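Local coordinates for membrane-associated protein VP24 (Marburg virus - Musoke, Kenya, 1980, PDB 4OR8), which probably serves as a minor matrix protein that helps assemble the viral nucleocapsid and supports budding of virions, at residues B[41-46]-B[107-112]; B[85-88]-B[94-97]; B[137-140]-B[144-147]; B[173-178]-B[241-246]; B[193-196]-B[201-204]. One frame throughout, in Å; residues are numbered along the deposited sequence. Where two conformers were deposited one is given.

Interaction 1: B[41-46]-B[107-112]; sequences ARWIKE and ALRILL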
# COMPACT_ATOMS: atom_id res chain seq x y z
N ALA B 41 12.85 9.01 -22.63
CA ALA B 41 13.51 10.29 -22.39
C ALA B 41 12.53 11.34 -21.90
O ALA B 41 12.90 12.49 -21.67
CB ALA B 41 14.22 10.76 -23.65
N ARG B 42 11.27 10.94 -21.74
CA ARG B 42 10.24 11.85 -21.27
C ARG B 42 9.78 11.51 -19.85
O ARG B 42 9.75 10.35 -19.46
CB ARG B 42 9.03 11.82 -22.20
CG ARG B 42 9.31 12.29 -23.62
CD ARG B 42 8.07 12.15 -24.48
NE ARG B 42 8.23 11.14 -25.52
CZ ARG B 42 7.23 10.61 -26.22
NH1 ARG B 42 5.98 10.99 -25.98
NH2 ARG B 42 7.47 9.70 -27.15
N TRP B 43 9.42 12.55 -19.10
CA TRP B 43 8.83 12.38 -17.78
C TRP B 43 7.54 13.19 -17.71
O TRP B 43 7.54 14.35 -17.30
CB TRP B 43 9.80 12.83 -16.69
CG TRP B 43 9.28 12.67 -15.29
CD1 TRP B 43 8.75 13.65 -14.50
CD2 TRP B 43 9.23 11.46 -14.52
NE1 TRP B 43 8.38 13.13 -13.29
CE2 TRP B 43 8.66 11.79 -13.27
CE3 TRP B 43 9.61 10.14 -14.77
CZ2 TRP B 43 8.47 10.84 -12.27
CZ3 TRP B 43 9.41 9.20 -13.77
CH2 TRP B 43 8.85 9.55 -12.54
N ILE B 44 6.44 12.57 -18.13
CA ILE B 44 5.17 13.27 -18.27
C ILE B 44 4.29 13.18 -17.03
O ILE B 44 3.53 12.23 -16.88
CB ILE B 44 4.37 12.74 -19.48
CG1 ILE B 44 5.28 12.57 -20.70
CG2 ILE B 44 3.21 13.67 -19.80
CD1 ILE B 44 5.87 13.87 -21.21
N LYS B 45 4.38 14.18 -16.16
CA LYS B 45 3.53 14.24 -14.98
C LYS B 45 2.30 15.08 -15.28
O LYS B 45 2.39 16.15 -15.88
CB LYS B 45 4.28 14.83 -13.79
CG LYS B 45 3.53 14.70 -12.48
CD LYS B 45 3.94 15.76 -11.47
CE LYS B 45 3.41 17.12 -11.87
NZ LYS B 45 3.79 18.17 -10.88
N GLU B 46 1.14 14.60 -14.84
CA GLU B 46 -0.10 15.34 -15.02
C GLU B 46 -1.12 14.96 -13.95
O GLU B 46 -1.30 13.78 -13.65
CB GLU B 46 -0.68 15.09 -16.42
CG GLU B 46 -0.67 13.64 -16.85
CD GLU B 46 -1.33 13.43 -18.20
OE1 GLU B 46 -2.12 14.31 -18.62
OE2 GLU B 46 -1.05 12.40 -18.85
N ALA B 107 9.67 11.32 -5.51
CA ALA B 107 10.25 10.16 -4.83
C ALA B 107 10.23 8.95 -5.76
O ALA B 107 11.13 8.12 -5.72
CB ALA B 107 9.50 9.87 -3.54
N LEU B 108 9.19 8.86 -6.58
CA LEU B 108 9.10 7.80 -7.57
C LEU B 108 10.20 7.99 -8.60
O LEU B 108 10.82 7.02 -9.05
CB LEU B 108 7.74 7.81 -8.27
CG LEU B 108 7.61 6.79 -9.41
CD1 LEU B 108 7.63 5.38 -8.87
CD2 LEU B 108 6.36 7.03 -10.22
N ARG B 109 10.43 9.24 -8.98
CA ARG B 109 11.45 9.58 -9.96
C ARG B 109 12.81 9.12 -9.46
O ARG B 109 13.59 8.54 -10.20
CB ARG B 109 11.45 11.09 -10.20
CG ARG B 109 12.32 11.55 -11.36
CD ARG B 109 12.32 13.07 -11.44
NE ARG B 109 13.32 13.59 -12.37
CZ ARG B 109 13.04 14.08 -13.57
NH1 ARG B 109 11.79 14.13 -14.00
NH2 ARG B 109 14.03 14.53 -14.34
N ILE B 110 13.07 9.38 -8.18
CA ILE B 110 14.30 8.95 -7.53
C ILE B 110 14.41 7.43 -7.54
O ILE B 110 15.48 6.88 -7.81
CB ILE B 110 14.36 9.47 -6.08
CG1 ILE B 110 14.55 10.99 -6.06
CG2 ILE B 110 15.48 8.80 -5.30
CD1 ILE B 110 14.60 11.58 -4.68
N LEU B 111 13.30 6.77 -7.25
CA LEU B 111 13.25 5.32 -7.19
C LEU B 111 13.57 4.73 -8.56
O LEU B 111 14.30 3.75 -8.68
CB LEU B 111 11.88 4.87 -6.69
CG LEU B 111 11.72 3.45 -6.13
CD1 LEU B 111 10.51 3.40 -5.21
CD2 LEU B 111 11.56 2.44 -7.25
N LEU B 112 13.03 5.35 -9.60
CA LEU B 112 13.29 4.91 -10.97
C LEU B 112 14.75 5.07 -11.34
O LEU B 112 15.32 4.24 -12.04
CB LEU B 112 12.39 5.66 -11.96
CG LEU B 112 11.00 5.06 -12.15
CD1 LEU B 112 10.17 5.90 -13.10
CD2 LEU B 112 11.12 3.64 -12.67
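A cation-pi contact between Trp43 and Arg109 joins the entry to strand 44-48, in the three-stranded antiparallel sheet, to the helix 104-115. Arg109 comes in over one face of the indole. Its CZ sits 4.5 Å from the centroid of the five-membered ring of Trp43, only 16° off the ring normal. The guanidinium does not lie flat on the ring: the two planes stand 77° apart, and NH1 leads, 3.1 Å from Trp43 CD1. The aliphatic part of the same arginine covers the other half of the indole. Arg109 CG makes a CH-pi contact 4.1 Å from the centroid of the six-membered ring of Trp43, and CB lies 3.6 Å from Trp43 CZ2. The arginine spans both rings because its chain is extended from CG to NE. On the tryptophan side, chi1 of -179° sets CG opposite the backbone N and sends the ring toward the helix. There its CH2 also meets Leu108 CD2 at 4.2 Å. Arg109 NH2 has a further partner in the backbone oxygen of Thr145, while strand 51-56 touches Trp43 through Val54 and Trp56. The result is a buried sheet-to-helix junction built on a cation-pi and CH-pi pair.

Interaction 2: B[85-88]-B[94-97]; sequences QTRN and FKNP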
# COMPACT_ATOMS: atom_id res chain seq x y z
N GLN B 85 7.51 6.34 18.43
CA GLN B 85 8.43 5.28 18.06
C GLN B 85 8.90 5.47 16.62
O GLN B 85 10.08 5.28 16.31
CB GLN B 85 7.76 3.91 18.23
CG GLN B 85 8.69 2.74 17.93
CD GLN B 85 8.00 1.40 18.10
OE1 GLN B 85 6.77 1.32 18.14
NE2 GLN B 85 8.79 0.34 18.21
N THR B 86 7.96 5.85 15.76
CA THR B 86 8.26 6.11 14.35
C THR B 86 9.25 7.25 14.21
O THR B 86 10.22 7.16 13.46
CB THR B 86 6.98 6.43 13.56
OG1 THR B 86 6.06 5.34 13.67
CG2 THR B 86 7.30 6.66 12.10
N ARG B 87 9.01 8.34 14.94
CA ARG B 87 9.90 9.49 14.92
C ARG B 87 11.30 9.12 15.42
O ARG B 87 12.30 9.61 14.90
CB ARG B 87 9.33 10.63 15.76
CG ARG B 87 7.95 11.10 15.31
CD ARG B 87 7.53 12.38 16.02
NE ARG B 87 8.36 13.52 15.63
CZ ARG B 87 9.18 14.17 16.45
NH1 ARG B 87 9.28 13.81 17.72
NH2 ARG B 87 9.89 15.20 16.00
N ASN B 88 11.37 8.24 16.42
CA ASN B 88 12.65 7.79 16.94
C ASN B 88 13.40 6.91 15.95
O ASN B 88 14.61 7.04 15.78
CB ASN B 88 12.47 7.06 18.27
CG ASN B 88 11.88 7.94 19.35
OD1 ASN B 88 11.10 7.48 20.19
ND2 ASN B 88 12.24 9.22 19.33
N PHE B 94 12.51 12.78 10.91
CA PHE B 94 11.41 13.41 11.63
C PHE B 94 11.85 14.31 12.78
O PHE B 94 11.20 15.31 13.07
CB PHE B 94 10.43 12.36 12.14
CG PHE B 94 9.79 11.55 11.05
CD1 PHE B 94 9.00 12.16 10.09
CD2 PHE B 94 9.98 10.18 10.98
CE1 PHE B 94 8.41 11.43 9.08
CE2 PHE B 94 9.39 9.44 9.98
CZ PHE B 94 8.61 10.06 9.03
N LYS B 95 12.94 13.94 13.44
CA LYS B 95 13.45 14.74 14.55
C LYS B 95 14.62 15.61 14.09
O LYS B 95 15.50 15.97 14.88
CB LYS B 95 13.83 13.84 15.72
CG LYS B 95 12.67 12.99 16.21
CD LYS B 95 13.10 11.99 17.26
CE LYS B 95 13.53 12.68 18.53
NZ LYS B 95 13.74 11.69 19.62
N ASN B 96 14.63 15.93 12.80
CA ASN B 96 15.56 16.89 12.23
C ASN B 96 14.78 17.88 11.38
O ASN B 96 14.31 17.54 10.30
CB ASN B 96 16.60 16.17 11.37
CG ASN B 96 17.46 17.13 10.57
OD1 ASN B 96 17.67 18.28 10.97
ND2 ASN B 96 17.96 16.67 9.43
N PRO B 97 14.64 19.12 11.88
CA PRO B 97 13.82 20.14 11.21
C PRO B 97 14.37 20.53 9.84
O PRO B 97 13.61 21.03 9.00
CB PRO B 97 13.89 21.33 12.17
CG PRO B 97 14.26 20.74 13.49
CD PRO B 97 15.17 19.60 13.16
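Arg87 and Phe94 are joined by a hydrogen bond between helix 84-89 and the end of the short helix 91-94. Arg87 NH2 donates to Phe94 O at 3.2 Å with an N-H...O angle of 136°. The donor stands well above the carbonyl plane, 55° out of it, and the oxygen is itself tilted from the guanidinium plane, so the bond is far from ideal in direction. Lys95 follows directly and lays its CG over the same group. That carbon rests on one face of the guanidinium, offset toward the rim and 3.6 Å from Arg87 NH2, and Lys95 CD comes 3.4 Å from Arg87 O. The two side chains cross at about a right angle. The bend in Arg87 at chi3 (67°) helps carry its guanidinium to the end of helix 91-94. Beneath this polar layer the ring of Phe94 packs obliquely on the helix: CD2 is 3.9 Å from Thr86 O, and CE2 is 4.1 Å from Thr86 CG2.

In the next shell, Arg87 NE bonds to Leu74 O and NH1 weakly to Gln84 OE1, which helps hold the NE side of the guanidinium in place. Leu74 also touches Phe94. Thr86 OG1 bonds to Gln253 OE1 of the second subunit, putting this region at the contact with the second subunit. Lys95 is the first residue to leave helical backbone angles. The contact belongs to two short consecutive helices folded against each other, with an arginine of the first bonded to the last carbonyl of the second.

Interaction 3: B[137-140]-B[144-147]; sequences SEWL and VTSA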
# COMPACT_ATOMS: atom_id res chain seq x y z
N SER B 137 19.59 7.73 -15.95
CA SER B 137 19.59 7.55 -14.51
C SER B 137 19.98 8.83 -13.78
O SER B 137 19.34 9.21 -12.80
CB SER B 137 20.53 6.41 -14.12
OG SER B 137 20.48 6.18 -12.72
N GLU B 138 21.03 9.49 -14.27
CA GLU B 138 21.48 10.75 -13.67
C GLU B 138 20.41 11.82 -13.81
O GLU B 138 20.19 12.62 -12.90
CB GLU B 138 22.78 11.22 -14.30
CG GLU B 138 24.01 10.46 -13.84
CD GLU B 138 25.31 11.02 -14.42
OE1 GLU B 138 25.24 11.84 -15.36
OE2 GLU B 138 26.39 10.63 -13.94
N TRP B 139 19.74 11.83 -14.95
CA TRP B 139 18.67 12.78 -15.22
C TRP B 139 17.50 12.61 -14.26
O TRP B 139 16.91 13.58 -13.80
CB TRP B 139 18.19 12.65 -16.67
CG TRP B 139 16.86 13.27 -16.93
CD1 TRP B 139 16.53 14.58 -16.80
CD2 TRP B 139 15.68 12.60 -17.38
NE1 TRP B 139 15.21 14.77 -17.13
CE2 TRP B 139 14.66 13.57 -17.50
CE3 TRP B 139 15.38 11.27 -17.70
CZ2 TRP B 139 13.37 13.25 -17.91
CZ3 TRP B 139 14.10 10.96 -18.12
CH2 TRP B 139 13.11 11.95 -18.22
N LEU B 140 17.18 11.36 -13.94
CA LEU B 140 16.07 11.08 -13.03
C LEU B 140 16.42 11.41 -11.58
O LEU B 140 15.57 11.87 -10.82
CB LEU B 140 15.63 9.62 -13.16
CG LEU B 140 14.97 9.25 -14.49
CD1 LEU B 140 14.91 7.75 -14.65
CD2 LEU B 140 13.58 9.86 -14.57
N VAL B 144 14.56 17.52 -12.31
CA VAL B 144 13.11 17.42 -12.19
C VAL B 144 12.46 17.82 -13.51
O VAL B 144 11.24 17.93 -13.60
CB VAL B 144 12.57 18.31 -11.06
CG1 VAL B 144 13.13 17.85 -9.71
CG2 VAL B 144 12.92 19.77 -11.32
N THR B 145 13.30 18.04 -14.52
CA THR B 145 12.82 18.42 -15.84
C THR B 145 12.06 17.27 -16.49
O THR B 145 12.33 16.10 -16.22
CB THR B 145 13.99 18.84 -16.74
OG1 THR B 145 14.89 17.73 -16.90
CG2 THR B 145 14.74 20.01 -16.12
N SER B 146 11.12 17.62 -17.36
CA SER B 146 10.24 16.63 -17.98
C SER B 146 10.89 15.89 -19.14
O SER B 146 10.39 14.86 -19.60
CB SER B 146 8.94 17.28 -18.43
OG SER B 146 9.19 18.33 -19.35
N ALA B 147 12.01 16.41 -19.64
CA ALA B 147 12.68 15.79 -20.77
C ALA B 147 14.20 15.83 -20.68
O ALA B 147 14.79 16.77 -20.14
CB ALA B 147 12.22 16.43 -22.08
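Trp139 and Thr145 meet at a helix-to-loop junction, where the chain turns back at the C-terminal end of helix 127-142 and the loop that follows wraps round the rim of the indole. The hydrogen bonding is bifurcated (three-centre). Trp139 NE1 donates to Thr145 OG1 at 3.0 Å with an N-H...O angle of 146°, and the oxygen lies almost in the ring plane, 4° out of it. A second, weak branch reaches the backbone of the same residue, with Thr145 O at 3.3 Å from Trp139 NE1. The single N-H is thus shared by the hydroxyl and carbonyl oxygens of one threonine. Chi1 of Thr145 (61°) tucks OG1 between its own backbone N and carbonyl carbon, which puts OG1 beside the indole nitrogen. OG1 also takes part in a weak hydrogen bond with Glu143 OE1.

Van der Waals contacts continue along the indole rim. Ser146 O lies near the ring plane, 3.8 Å from Trp139 CZ2, whereas the carbonyl of Ala147 comes in obliquely. Within the helix itself, Leu140 CD2 lies over one face of the ring.

The charged contacts come from outside. Arg109 of helix 104-115 makes a cation-pi contact with the Trp139 ring, and its NH2 bonds to both Trp139 O and Thr145 O, tying the helix end to the loop. Ser146 is also tied through its backbone to Trp43, just ahead of strand 44-48. On the six-membered side of the indole, the backbone approach is completed by Thr145 O, 3.5 Å from Trp139 CZ2.

Interaction 4: B[173-178]-B[241-246]; sequences NFFNKM and AVLREH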
# COMPACT_ATOMS: atom_id res chain seq x y z
N ASN B 173 11.28 -5.85 -12.89
CA ASN B 173 12.00 -6.80 -12.06
C ASN B 173 12.50 -6.17 -10.77
O ASN B 173 12.44 -6.79 -9.70
CB ASN B 173 13.17 -7.41 -12.84
CG ASN B 173 14.03 -8.33 -12.00
OD1 ASN B 173 15.13 -7.98 -11.60
ND2 ASN B 173 13.52 -9.53 -11.73
N PHE B 174 12.97 -4.93 -10.86
CA PHE B 174 13.44 -4.21 -9.68
C PHE B 174 12.29 -3.90 -8.74
O PHE B 174 12.44 -3.98 -7.52
CB PHE B 174 14.15 -2.92 -10.08
CG PHE B 174 14.67 -2.14 -8.91
CD1 PHE B 174 15.90 -2.44 -8.35
CD2 PHE B 174 13.94 -1.08 -8.38
CE1 PHE B 174 16.38 -1.72 -7.27
CE2 PHE B 174 14.42 -0.36 -7.31
CZ PHE B 174 15.65 -0.68 -6.76
N PHE B 175 11.14 -3.53 -9.30
CA PHE B 175 9.95 -3.27 -8.51
C PHE B 175 9.57 -4.54 -7.77
O PHE B 175 9.21 -4.50 -6.59
CB PHE B 175 8.79 -2.84 -9.41
CG PHE B 175 8.91 -1.44 -9.93
CD1 PHE B 175 9.76 -0.53 -9.32
CD2 PHE B 175 8.18 -1.04 -11.03
CE1 PHE B 175 9.87 0.76 -9.80
CE2 PHE B 175 8.29 0.25 -11.51
CZ PHE B 175 9.13 1.15 -10.90
N ASN B 176 9.65 -5.66 -8.47
CA ASN B 176 9.30 -6.95 -7.90
C ASN B 176 10.20 -7.37 -6.75
O ASN B 176 9.73 -7.95 -5.77
CB ASN B 176 9.31 -8.03 -8.99
CG ASN B 176 9.00 -9.40 -8.44
OD1 ASN B 176 7.84 -9.77 -8.28
ND2 ASN B 176 10.05 -10.17 -8.14
N LYS B 177 11.49 -7.08 -6.85
CA LYS B 177 12.41 -7.46 -5.79
C LYS B 177 12.29 -6.52 -4.59
O LYS B 177 12.67 -6.88 -3.48
CB LYS B 177 13.85 -7.56 -6.31
CG LYS B 177 14.46 -6.25 -6.74
CD LYS B 177 15.55 -6.47 -7.79
CE LYS B 177 16.56 -7.52 -7.34
NZ LYS B 177 17.63 -7.73 -8.36
N MET B 178 11.74 -5.33 -4.82
CA MET B 178 11.45 -4.40 -3.74
C MET B 178 10.37 -4.96 -2.82
O MET B 178 10.33 -4.66 -1.63
CB MET B 178 11.00 -3.06 -4.29
CG MET B 178 12.10 -2.22 -4.90
SD MET B 178 11.45 -0.61 -5.39
CE MET B 178 10.74 -0.07 -3.84
N ALA B 241 0.73 0.72 -3.96
CA ALA B 241 -0.04 0.49 -5.17
C ALA B 241 0.65 1.00 -6.44
O ALA B 241 0.51 0.42 -7.52
CB ALA B 241 -1.42 1.09 -5.04
N VAL B 242 1.41 2.09 -6.30
CA VAL B 242 2.15 2.67 -7.41
C VAL B 242 3.07 1.64 -8.08
O VAL B 242 3.15 1.57 -9.30
CB VAL B 242 3.02 3.85 -6.93
CG1 VAL B 242 3.94 4.33 -8.04
CG2 VAL B 242 2.14 4.99 -6.43
N LEU B 243 3.75 0.85 -7.26
CA LEU B 243 4.71 -0.12 -7.76
C LEU B 243 4.11 -1.51 -7.95
O LEU B 243 4.56 -2.28 -8.80
CB LEU B 243 5.92 -0.20 -6.82
CG LEU B 243 6.58 1.15 -6.51
CD1 LEU B 243 7.72 0.98 -5.54
CD2 LEU B 243 7.06 1.81 -7.79
N ARG B 244 3.08 -1.83 -7.17
CA ARG B 244 2.46 -3.15 -7.25
C ARG B 244 1.77 -3.36 -8.59
O ARG B 244 1.68 -4.47 -9.09
CB ARG B 244 1.47 -3.35 -6.10
CG ARG B 244 0.88 -4.74 -6.05
CD ARG B 244 0.04 -4.94 -4.81
NE ARG B 244 0.83 -4.88 -3.58
CZ ARG B 244 1.61 -5.87 -3.16
NH1 ARG B 244 1.73 -6.98 -3.88
NH2 ARG B 244 2.29 -5.74 -2.03
N GLU B 245 1.29 -2.26 -9.17
CA GLU B 245 0.68 -2.28 -10.49
C GLU B 245 1.68 -2.75 -11.55
O GLU B 245 1.28 -3.29 -12.58
CB GLU B 245 0.16 -0.88 -10.83
CG GLU B 245 -0.53 -0.77 -12.18
CD GLU B 245 -1.11 0.61 -12.42
OE1 GLU B 245 -1.18 1.40 -11.46
OE2 GLU B 245 -1.51 0.89 -13.57
N HIS B 246 2.97 -2.55 -11.29
CA HIS B 246 4.00 -2.87 -12.28
C HIS B 246 5.09 -3.79 -11.73
O HIS B 246 6.25 -3.65 -12.10
CB HIS B 246 4.64 -1.58 -12.79
CG HIS B 246 3.66 -0.56 -13.27
ND1 HIS B 246 2.99 -0.68 -14.48
CD2 HIS B 246 3.22 0.59 -12.72
CE1 HIS B 246 2.19 0.35 -14.64
NE2 HIS B 246 2.31 1.14 -13.59
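His246 meets Phe175 through its backbone oxygen, which sits at the edge of the phenyl ring, and turns its side chain elsewhere, NE2 bonding to Val60 O. Here helix 161-178 packs on helix 240-244 and the turn after it. His246 N bonds to Leu243 O at 3.0 Å, a backbone link that draws together the two residues that meet Phe175. No hydrogen bond crosses between the segments. The Phe175 ring is held on two sides. Over one face lies Leu243 CD2, 3.8 Å from the ring centroid and 19° off the normal, a CH-pi contact displaced toward CE1, which is its nearest ring atom at 3.6 Å. Near the ring plane, His246 O lies 3.4 Å from Phe175 CD2, with His246 CB 4.0 Å from the same carbon. Chi1 of Phe175 (-74°) turns its ring toward Leu243, and the two side chains cross at about a right angle.

The histidine ring meets Phe59 edge-to-face. Phe61 of strand 59-64 and Leu111 of helix 104-115 also pack on Phe175, so the phenyl ring is shared by several elements of the core. The outer side of this region, at Arg244 and Glu245, packs against Asn208 of the second subunit. One turn on from Phe175, Met178 bends at chi3 (55°) and brings its methyl group to the other branch of the leucine, with CE 3.6 Å from Leu243 CD1.

Interaction 5: B[193-196]-B[201-204]; sequences IEIK and QIII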
# COMPACT_ATOMS: atom_id res chain seq x y z
N ILE B 193 16.90 -1.00 1.26
CA ILE B 193 17.91 -1.13 0.23
C ILE B 193 18.70 0.18 0.16
O ILE B 193 18.13 1.24 -0.08
CB ILE B 193 17.29 -1.39 -1.15
CG1 ILE B 193 16.47 -2.67 -1.13
CG2 ILE B 193 18.37 -1.48 -2.21
CD1 ILE B 193 15.66 -2.88 -2.38
N GLU B 194 20.01 0.09 0.36
CA GLU B 194 20.85 1.28 0.31
C GLU B 194 21.73 1.27 -0.92
O GLU B 194 22.11 0.21 -1.42
CB GLU B 194 21.73 1.38 1.56
CG GLU B 194 20.95 1.29 2.86
CD GLU B 194 21.81 1.61 4.06
OE1 GLU B 194 22.95 2.09 3.86
OE2 GLU B 194 21.35 1.38 5.19
N ILE B 195 22.05 2.46 -1.42
CA ILE B 195 22.89 2.59 -2.59
C ILE B 195 23.52 3.99 -2.62
O ILE B 195 22.95 4.94 -2.09
CB ILE B 195 22.08 2.33 -3.89
CG1 ILE B 195 23.00 2.19 -5.10
CG2 ILE B 195 21.05 3.43 -4.11
CD1 ILE B 195 22.29 1.75 -6.35
N LYS B 196 24.71 4.09 -3.20
CA LYS B 196 25.32 5.38 -3.49
C LYS B 196 25.31 5.60 -4.99
O LYS B 196 25.70 4.72 -5.75
CB LYS B 196 26.75 5.46 -2.97
CG LYS B 196 26.88 5.75 -1.48
CD LYS B 196 26.69 4.50 -0.64
CE LYS B 196 27.08 4.74 0.80
NZ LYS B 196 26.88 3.53 1.64
N GLN B 201 23.80 9.45 -1.04
CA GLN B 201 23.35 8.20 -0.45
C GLN B 201 21.83 8.07 -0.50
O GLN B 201 21.11 8.89 0.07
CB GLN B 201 23.83 8.10 1.00
CG GLN B 201 23.75 6.70 1.57
CD GLN B 201 24.00 6.65 3.06
OE1 GLN B 201 23.50 7.49 3.81
NE2 GLN B 201 24.79 5.68 3.50
N ILE B 202 21.35 7.03 -1.17
CA ILE B 202 19.92 6.80 -1.30
C ILE B 202 19.49 5.56 -0.53
O ILE B 202 20.09 4.50 -0.67
CB ILE B 202 19.51 6.66 -2.77
CG1 ILE B 202 19.97 7.89 -3.57
CG2 ILE B 202 18.01 6.46 -2.90
CD1 ILE B 202 19.65 7.81 -5.04
N ILE B 203 18.44 5.70 0.28
CA ILE B 203 17.93 4.59 1.08
C ILE B 203 16.42 4.40 0.91
O ILE B 203 15.64 5.31 1.16
CB ILE B 203 18.24 4.78 2.57
CG1 ILE B 203 19.74 4.64 2.83
CG2 ILE B 203 17.48 3.76 3.41
CD1 ILE B 203 20.41 5.90 3.32
N ILE B 204 16.03 3.20 0.48
CA ILE B 204 14.62 2.87 0.30
C ILE B 204 14.17 1.86 1.35
O ILE B 204 14.68 0.74 1.41
CB ILE B 204 14.36 2.29 -1.09
CG1 ILE B 204 14.81 3.28 -2.17
CG2 ILE B 204 12.89 1.93 -1.26
CD1 ILE B 204 14.84 2.70 -3.56
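Ile193 and Ile204 open a ladder of four backbone hydrogen bonds between antiparallel strands 192-196 and 201-206. Within this pair, Ile193 N reaches Ile204 O at 2.8 Å, and Ile204 N returns to Ile193 O at 2.9 Å. Ile195 and Ile202 form the next hydrogen-bonded pair: Ile202 N to Ile195 O is 2.8 Å and Ile195 N to Ile202 O is 2.9 Å. Glu194 with Ile203 and Lys196 with Gln201 are the non-hydrogen-bonded pairs.

The face carrying Ile193, Ile195, Ile202 and Ile204 is the buried, apolar side. Ile195 CG2 lies 3.8 Å from Ile202 CB, the two side chains running side by side. Beyond them, Ile202 touches Val114 and Ile204 touches Leu111, both in helix 104-115, so this face turns to the core of the fold.

The other face is mixed and grades toward solvent. At its inner end the extended Glu194 lies along Ile203, with CG 3.6 Å from Ile203 CG1; both are buried. The carboxylate of Glu194 leaves the hairpin, its OE2 bonding to Ser19 OG of the second subunit. At the outer end, in contrast to the isoleucines opposite, Lys196 and Gln201 are partly exposed. Their chains run alongside each other, and the bend at chi2 of Lys196 (81°) brings CE to 3.7 Å from Gln201 NE2. Arg216 of the neighbouring strand touches Gln201 as well.

Strand 192-196 is outermost within the chain, but Ile193 and Glu194 pair with an antiparallel strand of the second subunit. The contact is thus a classic antiparallel beta hairpin at the edge of a mixed sheet that continues into the second subunit.

How the interactions relate
From the N terminus, interaction 1 closes the first long loop, bringing the start of the three-stranded sheet to helix 104-115. Interaction 2 is nested inside that loop, a local closure between helix 84-89 and the end of helix 91-94, centre to centre about 28 Å from interaction 1. Interaction 3 follows in series as a local closure after helix 127-142, touching interaction 1 through Arg109 and Trp43. Interaction 4 closes a second long loop, from helix 161-178 to helix 240-244, and the hairpin of interaction 5 is nested within it. In helix 104-115, Leu111 packs on Phe175 and Ile204, linking interaction 1 to interactions 4 and 5. Interactions 2, 4 and 5 reach the second subunit.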